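Local coordinates for N-terminal acetyltransferase-like protein (Chaetomium thermophilum, PDB 5NNP) that probably serves as the TPR-built auxiliary subunit of an N-terminal acetyltransferase of the NatA type, supporting transfer of acetyl groups to protein N termini, at residues D95-I98 against K99-F103; Q113-R116 against D117-L121; F410-T413 against K414-F418. All blocks are in the same frame, centred on the assembly; numbering follows the deposited sequence.

Overall arrangement
Followed from the N terminus, the three contacts come in series, each within one continuous helix; none closes a loop, and none nests in or crosses another. Contact 1 lies on helix 94-107 and contact 2 on helix 112-124, the next helix in the chain. Their centres are about 10 Å apart and their side chains touch: Tyr101 packs on Asp117 and Leu121, and Ile98 on Leu121, so two consecutive helices of the N-terminal TPR region are tied together. Contact 3, on helix 408-421, belongs to the auxiliary-subunit family region on the opposite side of the chain's centre, with its centre about 58 Å from that of contact 1 and about 56 Å from that of contact 2.

Contact 1 (D95-I98 against K99-F103); sequences DEAI and KAYKF
Lys99 runs back along helix 94-107, inside the predicted tetratricopeptide repeat (TPR) 78-111, to meet the acidic side chains of Asp95 and Glu96 at spacings of four and three residues. Its ammonium forms a long salt bridge, Asp95 OD2 to Lys99 NZ being 3.9 Å. Glu96 makes a different approach: its chain folds at the second torsion and crosses the lysine at a slant, laying OE2 3.6 Å from the Lys99 methylene CD, while Glu96 OE2 to Lys99 NZ is 4.2 Å, beyond salt-bridge range. Extended at chi2, the lysine then bends at chi3 and chi4 (56°), which brings NZ round to the carboxylates. Both carboxylates probably stabilise its charge, but through space more than through a directed bond.

Beneath these side chains the backbone i to i+4 ladder is uneven. Tyr101 N to Ala97 O is 2.9 Å, and Lys102 N to Ile98 O is also 2.9 Å; the bond from Lys99 N to Asp95 O is weak at 3.4 Å. The Tyr101 ring turns its edge to the same carbonyl that its amide uses: Ala97 O lies in the ring plane beside CD1. The same Tyr101 CD1 is 4.4 Å from Ala97 CB, a loose apolar touch.

Further out, Tyr101 is held between helices: it meets the His82 ring at a steep angle and packs on Ile86 and Arg89 of helix 78-90, and also on Leu118 of helix 112-124. Ile98 reaches Met125. At the start of the helix, the side chain of Asn93 fixes the first turn, its OD1 accepting a hydrogen bond from Glu96 N and a weaker one from Asp95 N.

Contact 2 (Q113-R116 against D117-L121); sequences QIQR and DLAVL
Asp117 and Arg116 are brought together by contrasting torsions: the carboxylate of Asp117 swings back beside its own backbone N (chi1 -70°), whereas Arg116 leaves its CG opposite the backbone N and bends only at chi3, so that the two chains lie side by side and point the same way. Asp117 OD1 then sits over one face of the guanidinium, offset toward the rim, with Arg116 NH1 3.8 Å away. The planes of the two groups are 67° apart and no N-H points at the oxygen, which makes this a long salt bridge of charge alone.

The same swing sets Asp117 OD2 3.5 Å from Gln113 CG, where the extended amide chain crosses the carboxylate obliquely. Gln113 O takes a hydrogen bond from Asp117 N, at 3.0 Å, yet Asp117 OD2 also lies 3.2 Å from Gln113 O, an unfavourable approach of two acceptors. On another side of helix 112-124, Gln115 folds at chi2 and carries NE2 to 4.0 Å from Leu118 CD2; this amide nitrogen has a weak hydrogen bond to Ser134 OG. The backbone ladder continues with Leu118 N to Ile114 O at 3.0 Å and Ala119 N to Gln115 O at 3.1 Å, then weakens at Val120.

Part of this helix of the N-terminal TPR array is packed against neighbours: Ile114 on Tyr78 and Leu105, Ala119 on Met138, and Val120 on Phe525. Asp117 OD1 also has a weak, long ion pair with Arg89 NH1. The two long arginine pairs are likely to favour the charged carboxylate diffusely, an effect partly offset by Gln113 O.

Contact 3 (F410-T413 against K414-F418); sequences FHMT and KARIF. With PO4 (phosphate ion), chain U.
Arg416 stands beside Met412 and Thr413 in a within-helix contact on helix 408-421, where largely buried side chains at three- and four-residue spacings surround one arginine that reaches a phosphate ion. Met412 and Arg416 run side by side, Met412 CG to Arg416 NH1 4.2 Å. Thr413 OG1 lies in the guanidinium plane at its edge, 4.0 Å from Arg416 NH1, but OG1 is hydrogen-bonded with Tyr376 OH. The bend at chi3 (-73°) turns the guanidinium so that Arg416 NE and NH2 both donate to a single phosphate oxygen, O4, at 3.1 and 2.8 Å, with Lys450 NZ a further partner of the ion.

Helix 408-421 packs between helices 390-403 and 424-436, in the manner of the helical repeats of TPR-like auxiliary subunits: Thr413 touches Val397, Met412 and Ala415 touch Met431. The phosphate probably came from the crystallisation liquor; its position is consistent with a basic patch formed by Arg416, Lys447 and Lys450. A leucine in place of Arg416 would probably leave phosphate O4 without its two guanidinium donors and weaken the hold on the ion, to which Lys450 is also bonded.

Toward the other side, Thr413 CG2 meets Ile417 CD1 at 4.2 Å. Lys414 NZ forms a salt bridge with Glu398 OE1, while Lys414 N donates to Phe410 O at 3.1 Å.

Contact 1 (D95-I98 against K99-F103)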
loop_
_atom_site.group_PDB
_atom_site.type_symbol
_atom_site.label_atom_id
_atom_site.label_comp_id
_atom_site.label_asym_id
_atom_site.label_seq_id
_atom_site.Cartn_x
_atom_site.Cartn_y
_atom_site.Cartn_z
ATOM N N ASP A 95 -10.628 8.777 -19.809
ATOM C CA ASP A 95 -10.796 10.191 -20.031
ATOM C C ASP A 95 -11.655 10.421 -21.253
ATOM O O ASP A 95 -12.533 11.283 -21.249
ATOM C CB ASP A 95 -9.452 10.891 -20.167
ATOM C CG ASP A 95 -9.421 12.201 -19.426
ATOM O OD1 ASP A 95 -9.215 12.168 -18.189
ATOM O OD2 ASP A 95 -9.635 13.253 -20.075
ATOM N N GLU A 96 -11.414 9.641 -22.298
ATOM C CA GLU A 96 -12.218 9.756 -23.503
ATOM C C GLU A 96 -13.603 9.188 -23.229
ATOM O O GLU A 96 -14.584 9.600 -23.839
ATOM C CB GLU A 96 -11.543 9.053 -24.680
ATOM C CG GLU A 96 -10.261 9.736 -25.118
ATOM C CD GLU A 96 -10.505 11.084 -25.783
ATOM O OE1 GLU A 96 -11.200 11.123 -26.834
ATOM O OE2 GLU A 96 -9.998 12.100 -25.253
ATOM N N ALA A 97 -13.682 8.255 -22.288
ATOM C CA ALA A 97 -14.972 7.724 -21.869
ATOM C C ALA A 97 -15.833 8.830 -21.258
ATOM O O ALA A 97 -17.033 8.952 -21.577
ATOM C CB ALA A 97 -14.784 6.592 -20.886
ATOM N N ILE A 98 -15.215 9.642 -20.393
ATOM C CA ILE A 98 -15.943 10.703 -19.703
ATOM C C ILE A 98 -16.583 11.678 -20.704
ATOM O O ILE A 98 -17.752 12.017 -20.577
ATOM C CB ILE A 98 -15.036 11.467 -18.718
ATOM C CG1 ILE A 98 -14.805 10.632 -17.456
ATOM C CG2 ILE A 98 -15.674 12.783 -18.310
ATOM C CD1 ILE A 98 -13.736 11.171 -16.510
ATOM N N LYS A 99 -15.823 12.093 -21.713
ATOM C CA LYS A 99 -16.311 13.035 -22.711
ATOM C C LYS A 99 -17.568 12.524 -23.400
ATOM O O LYS A 99 -18.464 13.298 -23.709
ATOM C CB LYS A 99 -15.233 13.306 -23.766
ATOM C CG LYS A 99 -13.969 13.918 -23.230
ATOM C CD LYS A 99 -12.899 13.920 -24.306
ATOM C CE LYS A 99 -11.993 15.122 -24.222
ATOM N NZ LYS A 99 -11.383 15.231 -22.899
ATOM N N ALA A 100 -17.610 11.214 -23.646
ATOM C CA ALA A 100 -18.680 10.584 -24.414
ATOM C C ALA A 100 -19.911 10.285 -23.542
ATOM O O ALA A 100 -21.052 10.504 -23.962
ATOM C CB ALA A 100 -18.159 9.311 -25.076
ATOM N N TYR A 101 -19.682 9.787 -22.332
ATOM C CA TYR A 101 -20.767 9.630 -21.367
ATOM C C TYR A 101 -21.466 10.965 -21.095
ATOM O O TYR A 101 -22.699 11.041 -21.045
ATOM C CB TYR A 101 -20.240 9.049 -20.059
ATOM C CG TYR A 101 -20.215 7.545 -20.014
ATOM C CD1 TYR A 101 -19.145 6.822 -20.524
ATOM C CD2 TYR A 101 -21.269 6.839 -19.447
ATOM C CE1 TYR A 101 -19.129 5.436 -20.468
ATOM C CE2 TYR A 101 -21.264 5.459 -19.392
ATOM C CZ TYR A 101 -20.200 4.760 -19.898
ATOM O OH TYR A 101 -20.221 3.380 -19.822
ATOM N N LYS A 102 -20.665 12.015 -20.923
ATOM C CA LYS A 102 -21.173 13.350 -20.602
ATOM C C LYS A 102 -22.148 13.885 -21.658
ATOM O O LYS A 102 -23.163 14.513 -21.336
ATOM C CB LYS A 102 -20.006 14.317 -20.440
ATOM C CG LYS A 102 -20.312 15.526 -19.615
ATOM C CD LYS A 102 -19.098 15.948 -18.798
ATOM C CE LYS A 102 -17.962 16.374 -19.694
ATOM N NZ LYS A 102 -16.903 16.994 -18.868
ATOM N N PHE A 103 -21.830 13.634 -22.924
ATOM C CA PHE A 103 -22.655 14.113 -24.023
ATOM C C PHE A 103 -23.908 13.241 -24.171
ATOM O O PHE A 103 -25.025 13.748 -24.389
ATOM C CB PHE A 103 -21.851 14.144 -25.322
ATOM C CG PHE A 103 -22.463 15.005 -26.390
ATOM C CD1 PHE A 103 -22.582 16.379 -26.210
ATOM C CD2 PHE A 103 -22.914 14.446 -27.573
ATOM C CE1 PHE A 103 -23.137 17.199 -27.194
ATOM C CE2 PHE A 103 -23.476 15.241 -28.561
ATOM C CZ PHE A 103 -23.591 16.629 -28.375
#

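Contact 2 (Q113-R116 against D117-L121)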
loop_
_atom_site.group_PDB
_atom_site.type_symbol
_atom_site.label_atom_id
_atom_site.label_comp_id
_atom_site.label_asym_id
_atom_site.label_seq_id
_atom_site.Cartn_x
_atom_site.Cartn_y
_atom_site.Cartn_z
ATOM N N GLN A 113 -28.477 5.022 -15.750
ATOM C CA GLN A 113 -27.291 4.208 -15.974
ATOM C C GLN A 113 -26.122 5.065 -16.457
ATOM O O GLN A 113 -24.974 4.907 -16.013
ATOM C CB GLN A 113 -27.566 3.104 -16.985
ATOM C CG GLN A 113 -26.332 2.277 -17.321
ATOM C CD GLN A 113 -26.535 1.364 -18.520
ATOM O OE1 GLN A 113 -27.410 1.598 -19.364
ATOM N NE2 GLN A 113 -25.732 0.307 -18.596
ATOM N N ILE A 114 -26.423 5.962 -17.386
ATOM C CA ILE A 114 -25.392 6.808 -17.945
ATOM C C ILE A 114 -24.825 7.732 -16.869
ATOM O O ILE A 114 -23.605 7.906 -16.777
ATOM C CB ILE A 114 -25.927 7.608 -19.148
ATOM C CG1 ILE A 114 -26.182 6.643 -20.316
ATOM C CG2 ILE A 114 -24.953 8.703 -19.551
ATOM C CD1 ILE A 114 -26.795 7.278 -21.550
ATOM N N GLN A 115 -25.698 8.295 -16.037
ATOM C CA GLN A 115 -25.266 9.204 -14.973
ATOM C C GLN A 115 -24.467 8.457 -13.927
ATOM O O GLN A 115 -23.498 8.982 -13.382
ATOM C CB GLN A 115 -26.466 9.897 -14.310
ATOM C CG GLN A 115 -26.123 10.714 -13.054
ATOM C CD GLN A 115 -25.225 11.926 -13.353
ATOM O OE1 GLN A 115 -25.705 13.042 -13.469
ATOM N NE2 GLN A 115 -23.918 11.696 -13.482
ATOM N N ARG A 116 -24.885 7.227 -13.648
ATOM C CA ARG A 116 -24.221 6.387 -12.655
ATOM C C ARG A 116 -22.782 6.090 -13.064
ATOM O O ARG A 116 -21.862 6.234 -12.263
ATOM C CB ARG A 116 -25.001 5.088 -12.460
ATOM C CG ARG A 116 -24.479 4.179 -11.378
ATOM C CD ARG A 116 -25.470 3.050 -11.106
ATOM N NE ARG A 116 -26.005 2.448 -12.330
ATOM C CZ ARG A 116 -25.487 1.374 -12.928
ATOM N NH1 ARG A 116 -24.414 0.780 -12.410
ATOM N NH2 ARG A 116 -26.037 0.888 -14.040
ATOM N N ASP A 117 -22.599 5.717 -14.326
ATOM C CA ASP A 117 -21.315 5.255 -14.818
ATOM C C ASP A 117 -20.351 6.398 -15.035
ATOM O O ASP A 117 -19.155 6.265 -14.772
ATOM C CB ASP A 117 -21.513 4.452 -16.089
ATOM C CG ASP A 117 -22.184 3.114 -15.817
ATOM O OD1 ASP A 117 -21.983 2.560 -14.716
ATOM O OD2 ASP A 117 -22.920 2.617 -16.691
ATOM N N LEU A 118 -20.881 7.534 -15.467
ATOM C CA LEU A 118 -20.085 8.744 -15.631
ATOM C C LEU A 118 -19.522 9.243 -14.298
ATOM O O LEU A 118 -18.367 9.638 -14.197
ATOM C CB LEU A 118 -20.933 9.842 -16.278
ATOM C CG LEU A 118 -20.354 11.246 -16.247
ATOM C CD1 LEU A 118 -19.174 11.349 -17.200
ATOM C CD2 LEU A 118 -21.430 12.261 -16.590
ATOM N N ALA A 119 -20.362 9.238 -13.278
ATOM C CA ALA A 119 -19.968 9.740 -11.976
ATOM C C ALA A 119 -18.793 8.933 -11.450
ATOM O O ALA A 119 -17.850 9.481 -10.868
ATOM C CB ALA A 119 -21.145 9.675 -11.001
ATOM N N VAL A 120 -18.870 7.620 -11.660
ATOM C CA VAL A 120 -17.811 6.723 -11.228
ATOM C C VAL A 120 -16.525 7.091 -11.963
ATOM O O VAL A 120 -15.494 7.316 -11.346
ATOM C CB VAL A 120 -18.169 5.237 -11.481
ATOM C CG1 VAL A 120 -16.978 4.375 -11.220
ATOM C CG2 VAL A 120 -19.356 4.807 -10.609
ATOM N N LEU A 121 -16.608 7.181 -13.284
ATOM C CA LEU A 121 -15.463 7.546 -14.112
ATOM C C LEU A 121 -14.862 8.880 -13.680
ATOM O O LEU A 121 -13.637 9.039 -13.620
ATOM C CB LEU A 121 -15.867 7.595 -15.593
ATOM C CG LEU A 121 -16.168 6.274 -16.309
ATOM C CD1 LEU A 121 -16.934 6.525 -17.576
ATOM C CD2 LEU A 121 -14.881 5.523 -16.632
#

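Contact 3 (F410-T413 against K414-F418)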
loop_
_atom_site.group_PDB
_atom_site.type_symbol
_atom_site.label_atom_id
_atom_site.label_comp_id
_atom_site.label_asym_id
_atom_site.label_seq_id
_atom_site.Cartn_x
_atom_site.Cartn_y
_atom_site.Cartn_z
ATOM N N PHE A 410 19.673 -20.265 12.488
ATOM C CA PHE A 410 21.119 -20.304 12.629
ATOM C C PHE A 410 21.772 -20.353 11.245
ATOM O O PHE A 410 22.600 -19.510 10.926
ATOM C CB PHE A 410 21.540 -21.490 13.500
ATOM C CG PHE A 410 21.155 -21.344 14.949
ATOM C CD1 PHE A 410 20.439 -20.230 15.388
ATOM C CD2 PHE A 410 21.506 -22.315 15.872
ATOM C CE1 PHE A 410 20.074 -20.087 16.720
ATOM C CE2 PHE A 410 21.152 -22.182 17.204
ATOM C CZ PHE A 410 20.432 -21.060 17.630
ATOM N N HIS A 411 21.372 -21.300 10.401
ATOM C CA HIS A 411 21.983 -21.412 9.076
ATOM C C HIS A 411 21.678 -20.192 8.198
ATOM O O HIS A 411 22.493 -19.808 7.358
ATOM C CB HIS A 411 21.530 -22.697 8.375
ATOM C CG HIS A 411 22.026 -23.945 9.033
ATOM N ND1 HIS A 411 23.263 -24.489 8.760
ATOM C CD2 HIS A 411 21.461 -24.746 9.968
ATOM C CE1 HIS A 411 23.436 -25.576 9.492
ATOM N NE2 HIS A 411 22.357 -25.754 10.231
ATOM N N MET A 412 20.512 -19.587 8.406
ATOM C CA MET A 412 20.097 -18.418 7.641
ATOM C C MET A 412 21.060 -17.268 7.872
ATOM O O MET A 412 21.509 -16.617 6.931
ATOM C CB MET A 412 18.683 -18.000 8.026
ATOM C CG MET A 412 18.231 -16.769 7.320
ATOM S SD MET A 412 16.506 -16.316 7.642
ATOM C CE MET A 412 16.434 -16.345 9.430
ATOM N N THR A 413 21.378 -17.030 9.141
ATOM C CA THR A 413 22.325 -15.992 9.518
ATOM C C THR A 413 23.716 -16.292 8.959
ATOM O O THR A 413 24.430 -15.386 8.514
ATOM C CB THR A 413 22.400 -15.839 11.048
ATOM O OG1 THR A 413 21.245 -15.131 11.507
ATOM C CG2 THR A 413 23.637 -15.053 11.454
ATOM N N LYS A 414 24.093 -17.566 8.985
ATOM C CA LYS A 414 25.385 -17.983 8.471
ATOM C C LYS A 414 25.564 -17.587 7.013
ATOM O O LYS A 414 26.576 -16.985 6.635
ATOM C CB LYS A 414 25.548 -19.486 8.614
ATOM C CG LYS A 414 26.931 -19.962 8.259
ATOM C CD LYS A 414 27.113 -21.385 8.652
ATOM C CE LYS A 414 27.734 -22.152 7.528
ATOM N NZ LYS A 414 28.279 -23.420 8.059
ATOM N N ALA A 415 24.575 -17.950 6.199
ATOM C CA ALA A 415 24.527 -17.544 4.798
ATOM C C ALA A 415 24.686 -16.032 4.623
ATOM O O ALA A 415 25.322 -15.576 3.674
ATOM C CB ALA A 415 23.202 -18.014 4.152
ATOM N N ARG A 416 24.096 -15.262 5.527
ATOM C CA ARG A 416 24.103 -13.807 5.408
ATOM C C ARG A 416 25.502 -13.257 5.663
ATOM O O ARG A 416 25.895 -12.234 5.102
ATOM C CB ARG A 416 23.094 -13.181 6.375
ATOM C CG ARG A 416 22.976 -11.673 6.266
ATOM C CD ARG A 416 21.899 -11.125 7.196
ATOM N NE ARG A 416 20.547 -11.435 6.731
ATOM C CZ ARG A 416 19.787 -12.417 7.210
ATOM N NH1 ARG A 416 20.236 -13.202 8.184
ATOM N NH2 ARG A 416 18.567 -12.612 6.717
ATOM N N ILE A 417 26.259 -13.958 6.500
ATOM C CA ILE A 417 27.638 -13.586 6.780
ATOM C C ILE A 417 28.486 -13.816 5.532
ATOM O O ILE A 417 29.308 -12.963 5.135
ATOM C CB ILE A 417 28.185 -14.382 7.983
ATOM C CG1 ILE A 417 27.312 -14.105 9.210
ATOM C CG2 ILE A 417 29.630 -14.027 8.276
ATOM C CD1 ILE A 417 27.748 -14.816 10.467
ATOM N N PHE A 418 28.264 -14.963 4.895
ATOM C CA PHE A 418 28.922 -15.256 3.625
ATOM C C PHE A 418 28.614 -14.169 2.619
ATOM O O PHE A 418 29.522 -13.625 1.995
ATOM C CB PHE A 418 28.485 -16.609 3.080
ATOM C CG PHE A 418 29.028 -17.765 3.852
ATOM C CD1 PHE A 418 30.234 -17.650 4.525
ATOM C CD2 PHE A 418 28.336 -18.964 3.911
ATOM C CE1 PHE A 418 30.747 -18.714 5.237
ATOM C CE2 PHE A 418 28.837 -20.028 4.626
ATOM C CZ PHE A 418 30.047 -19.906 5.290
HETATM P P PO4 U . 18.822 -10.377 3.535
HETATM O O1 PO4 U . 19.899 -11.415 3.346
HETATM O O2 PO4 U . 19.459 -9.008 3.441
HETATM O O3 PO4 U . 17.765 -10.505 2.458
HETATM O O4 PO4 U . 18.178 -10.580 4.887
#